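Local coordinates for porin (Rhodobacter capsulatus, PDB 2POR), which forms trimeric channels in the outer membrane through which small hydrophilic solutes, up to about 0.6 kDa, diffuse passively, at residues A[92-97]-A[290-295]; A[7-12]-A[22-27]; A[84-89]-A[198-203]. All blocks are in the same frame, centred on the assembly; numbering follows the deposited sequence.

Contact 1 (A[92-97]-A[290-295]); sequences TDLDDR and DMVADL. With CA (calcium ion), chain C; C8E ((hydroxyethyloxy)tri(ethyloxy)octane), chain F.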
loop_
_atom_site.group_PDB
_atom_site.type_symbol
_atom_site.label_atom_id
_atom_site.label_comp_id
_atom_site.label_asym_id
_atom_site.label_seq_id
_atom_site.Cartn_x
_atom_site.Cartn_y
_atom_site.Cartn_z
ATOM N N THR A 92 -15.544 -6.044 16.092
ATOM C CA THR A 92 -14.859 -6.521 14.875
ATOM C C THR A 92 -15.854 -6.666 13.721
ATOM O O THR A 92 -15.433 -6.994 12.623
ATOM C CB THR A 92 -14.155 -7.916 15.108
ATOM O OG1 THR A 92 -15.190 -8.822 15.467
ATOM C CG2 THR A 92 -13.166 -7.965 16.225
ATOM N N ASP A 93 -17.160 -6.382 13.908
ATOM C CA ASP A 93 -18.269 -6.589 12.974
ATOM C C ASP A 93 -18.389 -8.094 12.775
ATOM O O ASP A 93 -17.802 -8.690 11.852
ATOM C CB ASP A 93 -18.035 -5.879 11.614
ATOM C CG ASP A 93 -19.175 -5.988 10.618
ATOM O OD1 ASP A 93 -20.275 -6.491 10.891
ATOM O OD2 ASP A 93 -19.012 -5.562 9.479
ATOM N N LEU A 94 -19.105 -8.731 13.706
ATOM C CA LEU A 94 -19.161 -10.202 13.775
ATOM C C LEU A 94 -20.037 -10.787 12.697
ATOM O O LEU A 94 -21.172 -11.173 12.946
ATOM C CB LEU A 94 -19.698 -10.672 15.121
ATOM C CG LEU A 94 -18.841 -10.484 16.321
ATOM C CD1 LEU A 94 -19.690 -10.726 17.587
ATOM C CD2 LEU A 94 -17.645 -11.399 16.230
ATOM N N ASP A 95 -19.530 -10.877 11.479
ATOM C CA ASP A 95 -20.288 -11.413 10.368
ATOM C C ASP A 95 -20.064 -12.907 10.131
ATOM O O ASP A 95 -20.569 -13.505 9.192
ATOM C CB ASP A 95 -19.905 -10.724 9.125
ATOM C CG ASP A 95 -20.447 -9.325 9.005
ATOM O OD1 ASP A 95 -21.504 -9.008 9.520
ATOM O OD2 ASP A 95 -19.805 -8.507 8.367
ATOM N N ASP A 96 -19.296 -13.512 11.004
ATOM C CA ASP A 96 -18.850 -14.890 10.896
ATOM C C ASP A 96 -19.993 -15.901 10.774
ATOM O O ASP A 96 -19.797 -16.934 10.138
ATOM C CB ASP A 96 -17.993 -15.198 12.130
ATOM C CG ASP A 96 -16.847 -14.228 12.377
ATOM O OD1 ASP A 96 -17.036 -13.125 12.924
ATOM O OD2 ASP A 96 -15.752 -14.609 11.985
ATOM N N ARG A 97 -21.187 -15.681 11.344
ATOM C CA ARG A 97 -22.305 -16.615 11.282
ATOM C C ARG A 97 -23.405 -16.147 10.367
ATOM O O ARG A 97 -24.521 -16.690 10.372
ATOM C CB ARG A 97 -22.838 -16.837 12.708
ATOM C CG ARG A 97 -21.895 -17.536 13.676
ATOM C CD ARG A 97 -21.624 -18.984 13.228
ATOM N NE ARG A 97 -20.676 -19.588 14.145
ATOM C CZ ARG A 97 -19.352 -19.690 13.905
ATOM N NH1 ARG A 97 -18.824 -19.265 12.763
ATOM N NH2 ARG A 97 -18.496 -20.111 14.856
ATOM N N ASP A 290 -21.231 -22.735 16.543
ATOM C CA ASP A 290 -21.076 -22.269 17.923
ATOM C C ASP A 290 -21.135 -20.738 17.771
ATOM O O ASP A 290 -20.760 -20.193 16.730
ATOM C CB ASP A 290 -19.725 -22.559 18.563
ATOM C CG ASP A 290 -18.976 -23.777 18.055
ATOM O OD1 ASP A 290 -18.232 -23.661 17.060
ATOM O OD2 ASP A 290 -19.140 -24.817 18.699
ATOM N N MET A 291 -21.588 -20.056 18.815
ATOM C CA MET A 291 -21.723 -18.610 18.863
ATOM C C MET A 291 -20.359 -17.928 18.865
ATOM O O MET A 291 -19.461 -18.375 19.616
ATOM C CB MET A 291 -22.450 -18.279 20.122
ATOM C CG MET A 291 -22.829 -16.835 20.351
ATOM S SD MET A 291 -23.390 -16.719 22.066
ATOM C CE MET A 291 -21.843 -16.927 22.909
ATOM N N VAL A 292 -20.243 -16.887 18.008
ATOM C CA VAL A 292 -19.061 -16.015 18.013
ATOM C C VAL A 292 -19.362 -14.811 18.941
ATOM O O VAL A 292 -20.526 -14.487 19.236
ATOM C CB VAL A 292 -18.691 -15.507 16.572
ATOM C CG1 VAL A 292 -18.259 -16.725 15.801
ATOM C CG2 VAL A 292 -19.816 -14.795 15.852
ATOM N N ALA A 293 -18.356 -14.151 19.483
ATOM C CA ALA A 293 -18.549 -13.035 20.395
ATOM C C ALA A 293 -17.304 -12.162 20.353
ATOM O O ALA A 293 -16.239 -12.631 19.908
ATOM C CB ALA A 293 -18.713 -13.524 21.830
ATOM N N ASP A 294 -17.349 -10.891 20.784
ATOM C CA ASP A 294 -16.117 -10.124 20.928
ATOM C C ASP A 294 -16.295 -9.026 21.961
ATOM O O ASP A 294 -17.449 -8.766 22.357
ATOM C CB ASP A 294 -15.713 -9.531 19.588
ATOM C CG ASP A 294 -16.570 -8.432 18.978
ATOM O OD1 ASP A 294 -17.283 -7.691 19.647
ATOM O OD2 ASP A 294 -16.502 -8.292 17.770
ATOM N N LEU A 295 -15.202 -8.402 22.368
ATOM C CA LEU A 295 -15.256 -7.311 23.312
ATOM C C LEU A 295 -14.015 -6.495 23.092
ATOM O O LEU A 295 -12.895 -7.008 23.201
ATOM C CB LEU A 295 -15.280 -7.841 24.737
ATOM C CG LEU A 295 -15.313 -6.716 25.828
ATOM C CD1 LEU A 295 -16.599 -5.898 25.722
ATOM C CD2 LEU A 295 -15.276 -7.315 27.203
HETATM CA CA CA C . -21.121 -6.537 8.716
HETATM C C1 C8E F . -23.987 -8.413 24.727
HETATM C C2 C8E F . -22.659 -7.640 24.594
HETATM C C3 C8E F . -21.442 -8.226 25.328
HETATM C C4 C8E F . -20.760 -9.451 24.703
HETATM C C5 C8E F . -19.529 -9.739 25.553
HETATM C C6 C8E F . -18.849 -11.054 25.225
HETATM C C7 C8E F . -18.014 -11.556 26.417
HETATM C C8 C8E F . -16.573 -11.029 26.494
HETATM O O9 C8E F . -15.865 -11.029 27.760
HETATM C C10 C8E F . -14.928 -12.102 28.033
HETATM C C11 C8E F . -13.398 -11.952 27.931
HETATM O O12 C8E F . -12.622 -12.976 28.583
HETATM C C13 C8E F . -12.001 -13.951 27.722
HETATM C C14 C8E F . -10.508 -14.347 27.840
HETATM O O15 C8E F . -9.420 -13.533 27.350
HETATM C C16 C8E F . -8.587 -14.234 26.411
HETATM C C17 C8E F . -7.211 -13.689 26.064
HETATM O O18 C8E F . -6.391 -14.396 25.137
HETATM C C19 C8E F . -5.129 -14.690 25.738
HETATM C C20 C8E F . -4.855 -16.121 26.191
HETATM O O21 C8E F . -3.633 -16.281 26.911
HETATM O O HOH W 1 -21.722 -4.223 8.742
HETATM O O HOH W 2 -20.125 -5.885 6.814
#
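The guanidinium of Arg97 carries the methyl CG1 of Val292 on one face, 3.5 Å from NH2, and meets the carbonyl of Asp290 at its edge. Both NE and NH2 donate to that single oxygen, side-on and close to the guanidinium plane, with Arg97 NE to Asp290 O at 2.7 Å. Sharing one acceptor bends the bonds, to 147° at NE and 134° at NH2. A bend at chi2 (-65°) turns the chain across Val292. At the other end, Asp294 takes two bonds on OD2: Thr92 OG1, at 2.7 Å, uses the anti lone pair, while Thr92 N approaches from above the carboxylate plane. Tyr91 N holds the other oxygen, OD1, which helps fix the group's rotation. Between these polar ends Leu94, at the centre of an inverse gamma turn, divides its methyls: CD1 meets the backbone of Ala293, 3.8 Å from its CA, and CD2 lies 4.0 Å from Val292 CG2. An apolar branched residue suits this buried middle. Facing away from the strand, Asp93 and Asp95 each chelate the calcium ion with both oxygens, and Asn100, Asp101 and two waters complete the site. This is a calcium-binding loop folded inside a porin barrel and fastened to its last strand.

Contact 2 (A[7-12]-A[22-27]); sequences DARMGV and SSRSRV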
loop_
_atom_site.group_PDB
_atom_site.type_symbol
_atom_site.label_atom_id
_atom_site.label_comp_id
_atom_site.label_asym_id
_atom_site.label_seq_id
_atom_site.Cartn_x
_atom_site.Cartn_y
_atom_site.Cartn_z
ATOM N N ASP A 7 -9.396 5.079 11.464
ATOM C CA ASP A 7 -10.038 4.353 12.542
ATOM C C ASP A 7 -9.107 3.224 12.973
ATOM O O ASP A 7 -8.087 2.962 12.322
ATOM C CB ASP A 7 -11.417 3.790 12.119
ATOM C CG ASP A 7 -11.436 2.963 10.839
ATOM O OD1 ASP A 7 -10.716 1.981 10.744
ATOM O OD2 ASP A 7 -12.136 3.327 9.920
ATOM N N ALA A 8 -9.402 2.630 14.118
ATOM C CA ALA A 8 -8.606 1.546 14.700
ATOM C C ALA A 8 -9.485 0.823 15.705
ATOM O O ALA A 8 -10.581 1.310 16.054
ATOM C CB ALA A 8 -7.352 2.056 15.418
ATOM N N ARG A 9 -9.136 -0.417 16.078
ATOM C CA ARG A 9 -9.905 -1.176 17.046
ATOM C C ARG A 9 -8.984 -2.195 17.669
ATOM O O ARG A 9 -7.934 -2.520 17.081
ATOM C CB ARG A 9 -11.099 -1.849 16.362
ATOM C CG ARG A 9 -10.719 -3.004 15.457
ATOM C CD ARG A 9 -11.895 -3.323 14.601
ATOM N NE ARG A 9 -11.583 -4.538 13.866
ATOM C CZ ARG A 9 -12.316 -4.991 12.835
ATOM N NH1 ARG A 9 -13.394 -4.346 12.362
ATOM N NH2 ARG A 9 -11.909 -6.131 12.247
ATOM N N MET A 10 -9.238 -2.635 18.884
ATOM C CA MET A 10 -8.410 -3.650 19.533
ATOM C C MET A 10 -9.232 -4.307 20.621
ATOM O O MET A 10 -10.157 -3.688 21.154
ATOM C CB MET A 10 -7.117 -3.085 20.123
ATOM C CG MET A 10 -7.252 -2.174 21.306
ATOM S SD MET A 10 -5.620 -1.798 21.937
ATOM C CE MET A 10 -6.240 -0.453 22.868
ATOM N N GLY A 11 -9.056 -5.608 20.892
ATOM C CA GLY A 11 -9.876 -6.287 21.886
ATOM C C GLY A 11 -9.645 -7.763 21.728
ATOM O O GLY A 11 -8.574 -8.157 21.248
ATOM N N VAL A 12 -10.628 -8.559 22.113
ATOM C CA VAL A 12 -10.576 -10.041 22.051
ATOM C C VAL A 12 -11.788 -10.570 21.336
ATOM O O VAL A 12 -12.876 -9.995 21.447
ATOM C CB VAL A 12 -10.516 -10.698 23.459
ATOM C CG1 VAL A 12 -9.119 -10.427 23.987
ATOM C CG2 VAL A 12 -11.562 -10.163 24.425
ATOM N N SER A 22 -7.512 -9.396 18.424
ATOM C CA SER A 22 -7.894 -8.957 17.101
ATOM C C SER A 22 -7.784 -7.424 17.080
ATOM O O SER A 22 -8.399 -6.754 17.907
ATOM C CB SER A 22 -9.294 -9.384 16.825
ATOM O OG SER A 22 -9.588 -9.138 15.465
ATOM N N SER A 23 -7.003 -6.835 16.190
ATOM C CA SER A 23 -6.828 -5.392 16.132
ATOM C C SER A 23 -6.553 -4.939 14.710
ATOM O O SER A 23 -6.261 -5.779 13.848
ATOM C CB SER A 23 -5.688 -5.036 17.070
ATOM O OG SER A 23 -4.414 -5.512 16.692
ATOM N N ARG A 24 -6.710 -3.671 14.343
ATOM C CA ARG A 24 -6.365 -3.163 13.027
ATOM C C ARG A 24 -6.340 -1.636 13.105
ATOM O O ARG A 24 -6.877 -1.082 14.063
ATOM C CB ARG A 24 -7.386 -3.501 11.956
ATOM C CG ARG A 24 -8.733 -2.901 11.988
ATOM C CD ARG A 24 -9.416 -3.174 10.709
ATOM N NE ARG A 24 -10.697 -2.479 10.788
ATOM C CZ ARG A 24 -11.761 -2.681 10.020
ATOM N NH1 ARG A 24 -11.807 -3.599 9.062
ATOM N NH2 ARG A 24 -12.796 -1.857 10.164
ATOM N N SER A 25 -5.764 -0.960 12.138
ATOM C CA SER A 25 -5.893 0.479 12.008
ATOM C C SER A 25 -5.956 0.731 10.521
ATOM O O SER A 25 -5.397 -0.025 9.700
ATOM C CB SER A 25 -4.706 1.217 12.671
ATOM O OG SER A 25 -3.415 0.782 12.357
ATOM N N ARG A 26 -6.678 1.778 10.098
ATOM C CA ARG A 26 -6.882 2.138 8.693
ATOM C C ARG A 26 -6.811 3.676 8.558
ATOM O O ARG A 26 -7.052 4.378 9.554
ATOM C CB ARG A 26 -8.262 1.685 8.209
ATOM C CG ARG A 26 -8.468 0.195 8.487
ATOM C CD ARG A 26 -9.686 -0.314 7.785
ATOM N NE ARG A 26 -10.829 0.413 8.239
ATOM C CZ ARG A 26 -12.032 0.291 7.703
ATOM N NH1 ARG A 26 -12.297 -0.522 6.700
ATOM N NH2 ARG A 26 -13.021 1.061 8.152
ATOM N N VAL A 27 -6.488 4.195 7.385
ATOM C CA VAL A 27 -6.471 5.632 7.086
ATOM C C VAL A 27 -7.316 5.762 5.829
ATOM O O VAL A 27 -7.216 4.918 4.914
ATOM C CB VAL A 27 -5.027 6.119 6.842
ATOM C CG1 VAL A 27 -4.948 7.489 6.172
ATOM C CG2 VAL A 27 -4.375 6.208 8.210
HETATM O O HOH W 3 -10.721 -0.197 12.443
HETATM O O HOH W 4 -9.726 -6.706 14.078
#
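Asp7 and Arg26 face each other across paired strands in a side-on bidentate salt bridge. Arg26 NE reaches Asp7 OD1 at 3.0 Å on its syn lone pair, and Arg26 NH2 reaches Asp7 OD2 at 3.0 Å, 27° out of the carboxylate plane; carboxylate and guanidinium planes are 35° apart. At the next hydrogen-bonded pair the guanidinium of Arg9 stacks on that of Arg24, centres 3.7 Å apart and planes at 13°. Both arginines place CG between the backbone N and the carbonyl carbon, then run extended to NE, which brings one flat end over the other. The opposite face of Arg24 meets Arg26, and the Asp7 carboxylate probably balances part of the charge of this pile. Water 3 bridges Asp7 OD1 and Arg24 NE; water 4 joins Arg9 NE to Ser22 OG, which also bonds Glu141 of the second subunit. Arginine suits this face, being long, planar and rich in edge donors. Behind it lie small Ala8 and Ser25, a non-hydrogen-bonded pair, with Phe45 of the second subunit packed on Ser25. Reciprocal backbone bonds, such as Arg9 N to Arg24 O at 3.1 Å, set the register. This is an antiparallel beta hairpin of the porin barrel, with an arginine cluster on one face and the other packed partly against the second subunit.

Contact 3 (A[84-89]-A[198-203]); sequences GDLYEV and KAYYAD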
loop_
_atom_site.group_PDB
_atom_site.type_symbol
_atom_site.label_atom_id
_atom_site.label_comp_id
_atom_site.label_asym_id
_atom_site.label_seq_id
_atom_site.Cartn_x
_atom_site.Cartn_y
_atom_site.Cartn_z
ATOM N N GLY A 84 -29.083 0.488 2.914
ATOM C CA GLY A 84 -28.048 0.078 3.848
ATOM C C GLY A 84 -28.220 -1.308 4.476
ATOM O O GLY A 84 -28.861 -2.205 3.919
ATOM N N ASP A 85 -27.621 -1.491 5.643
ATOM C CA ASP A 85 -27.572 -2.752 6.364
ATOM C C ASP A 85 -28.290 -2.682 7.686
ATOM O O ASP A 85 -28.725 -1.615 8.093
ATOM C CB ASP A 85 -26.100 -3.161 6.610
ATOM C CG ASP A 85 -25.441 -3.571 5.296
ATOM O OD1 ASP A 85 -26.076 -4.195 4.450
ATOM O OD2 ASP A 85 -24.297 -3.205 5.089
ATOM N N LEU A 86 -28.412 -3.793 8.407
ATOM C CA LEU A 86 -29.072 -3.837 9.694
ATOM C C LEU A 86 -28.021 -3.438 10.718
ATOM O O LEU A 86 -26.839 -3.233 10.368
ATOM C CB LEU A 86 -29.626 -5.259 9.957
ATOM C CG LEU A 86 -30.628 -5.827 8.961
ATOM C CD1 LEU A 86 -31.095 -7.140 9.568
ATOM C CD2 LEU A 86 -31.851 -4.929 8.711
ATOM N N TYR A 87 -28.425 -3.300 11.978
ATOM C CA TYR A 87 -27.541 -2.878 13.065
ATOM C C TYR A 87 -26.263 -3.724 13.149
ATOM O O TYR A 87 -26.334 -4.934 13.270
ATOM C CB TYR A 87 -28.312 -2.953 14.408
ATOM C CG TYR A 87 -27.493 -2.463 15.599
ATOM C CD1 TYR A 87 -27.158 -1.117 15.738
ATOM C CD2 TYR A 87 -27.060 -3.383 16.531
ATOM C CE1 TYR A 87 -26.387 -0.715 16.816
ATOM C CE2 TYR A 87 -26.284 -2.991 17.600
ATOM C CZ TYR A 87 -25.959 -1.664 17.723
ATOM O OH TYR A 87 -25.144 -1.304 18.764
ATOM N N GLU A 88 -25.086 -3.109 13.159
ATOM C CA GLU A 88 -23.814 -3.790 13.170
ATOM C C GLU A 88 -23.453 -4.169 14.565
ATOM O O GLU A 88 -23.389 -3.347 15.480
ATOM C CB GLU A 88 -22.771 -2.871 12.548
ATOM C CG GLU A 88 -21.432 -3.533 12.466
ATOM C CD GLU A 88 -20.372 -2.745 11.711
ATOM O OE1 GLU A 88 -20.546 -2.382 10.556
ATOM O OE2 GLU A 88 -19.318 -2.526 12.279
ATOM N N VAL A 89 -23.212 -5.454 14.720
ATOM C CA VAL A 89 -22.871 -6.017 16.007
ATOM C C VAL A 89 -21.404 -6.391 16.075
ATOM O O VAL A 89 -20.869 -6.948 15.101
ATOM C CB VAL A 89 -23.783 -7.248 16.237
ATOM C CG1 VAL A 89 -23.323 -8.012 17.479
ATOM C CG2 VAL A 89 -25.235 -6.788 16.367
ATOM N N LYS A 198 -35.342 -1.139 11.217
ATOM C CA LYS A 198 -35.121 -1.325 9.790
ATOM C C LYS A 198 -35.636 -2.747 9.545
ATOM O O LYS A 198 -35.455 -3.646 10.391
ATOM C CB LYS A 198 -33.626 -1.211 9.467
ATOM C CG LYS A 198 -33.447 -1.269 7.958
ATOM C CD LYS A 198 -32.014 -1.116 7.479
ATOM C CE LYS A 198 -31.533 0.291 7.776
ATOM N NZ LYS A 198 -30.209 0.567 7.229
ATOM N N ALA A 199 -36.318 -2.929 8.422
ATOM C CA ALA A 199 -36.879 -4.224 8.050
ATOM C C ALA A 199 -36.866 -4.364 6.545
ATOM O O ALA A 199 -36.930 -3.345 5.838
ATOM C CB ALA A 199 -38.318 -4.352 8.488
ATOM N N TYR A 200 -36.751 -5.579 5.987
ATOM C CA TYR A 200 -36.797 -5.720 4.537
ATOM C C TYR A 200 -37.403 -7.101 4.233
ATOM O O TYR A 200 -37.421 -7.973 5.104
ATOM C CB TYR A 200 -35.384 -5.632 3.908
ATOM C CG TYR A 200 -34.507 -6.857 4.224
ATOM C CD1 TYR A 200 -33.843 -6.983 5.440
ATOM C CD2 TYR A 200 -34.431 -7.899 3.282
ATOM C CE1 TYR A 200 -33.115 -8.142 5.723
ATOM C CE2 TYR A 200 -33.710 -9.057 3.560
ATOM C CZ TYR A 200 -33.059 -9.175 4.775
ATOM O OH TYR A 200 -32.363 -10.351 5.028
ATOM N N TYR A 201 -37.825 -7.285 3.012
ATOM C CA TYR A 201 -38.259 -8.560 2.538
ATOM C C TYR A 201 -37.673 -8.612 1.134
ATOM O O TYR A 201 -37.733 -7.626 0.387
ATOM C CB TYR A 201 -39.783 -8.587 2.537
ATOM C CG TYR A 201 -40.276 -9.817 1.796
ATOM C CD1 TYR A 201 -40.306 -11.015 2.481
ATOM C CD2 TYR A 201 -40.643 -9.718 0.456
ATOM C CE1 TYR A 201 -40.708 -12.146 1.817
ATOM C CE2 TYR A 201 -41.041 -10.853 -0.212
ATOM C CZ TYR A 201 -41.069 -12.052 0.487
ATOM O OH TYR A 201 -41.471 -13.208 -0.161
ATOM N N ALA A 202 -37.119 -9.762 0.727
ATOM C CA ALA A 202 -36.533 -9.919 -0.607
ATOM C C ALA A 202 -37.005 -11.266 -1.167
ATOM O O ALA A 202 -37.151 -12.237 -0.428
ATOM C CB ALA A 202 -34.985 -9.953 -0.575
ATOM N N ASP A 203 -37.195 -11.333 -2.459
ATOM C CA ASP A 203 -37.706 -12.515 -3.093
ATOM C C ASP A 203 -37.115 -12.601 -4.491
ATOM O O ASP A 203 -37.021 -11.567 -5.181
ATOM C CB ASP A 203 -39.231 -12.372 -3.111
ATOM C CG ASP A 203 -39.937 -13.580 -3.657
ATOM O OD1 ASP A 203 -40.135 -14.551 -2.931
ATOM O OD2 ASP A 203 -40.265 -13.549 -4.831
#
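Lys198 and Leu86 lie across each other, the methyl CD2 of the leucine resting on the aliphatic part of the lysine at 4.0 Å from its CD. Lysine suits the place because its methylene chain can pack while its amine reaches on to polar atoms. Its first two torsions are extended, CG standing anti to the backbone N, and a turn at chi3 (-67°) then brings the amine to the loop backbone. There NZ donates to Asp85 O at 2.8 Å, the nitrogen tilted 28° from the carbonyl plane, and it also bonds Phe83 O. One cation thus ties down two carbonyls where the chain leaves helix 78-83. In the porin fold this is the long segment between helix 78-83 and strand 118-125, folded into the barrel, and here it is anchored to the inner face of strand 195-207. Gly84 turns out of the helix with a positive phi of 62°, which favours glycine, and having no side chain it also suits the closeness of the Lys198 amine. Tyr200, on the same face as Lys198, presents its ring edge to Leu86, CD1 to CD2 at 4.3 Å. Its hydroxyl is hydrogen-bonded to Gln250, and Ile102 N holds the Asp85 carboxylate.

In the fold
Contact 2 belongs to the barrel wall itself: it pairs strands 2-14 and 19-34 through paired backbone bonds and is the most buried of the three. Contacts 1 and 3, both partly buried, instead fasten parts of the long loop between helix 78-83 and strand 118-125 to the wall, at strands 292-300 and 195-207. Their bonds are side chain to backbone or side chain to side chain, scattered around a leucine, whereas contact 2 gathers its charges on one face. Contacts 1 and 2 meet where neighbouring strands 292-300 and 2-14 run together; contacts 1 and 3 touch through the loop, Leu94 beside Val89. Only contact 2 meets another subunit.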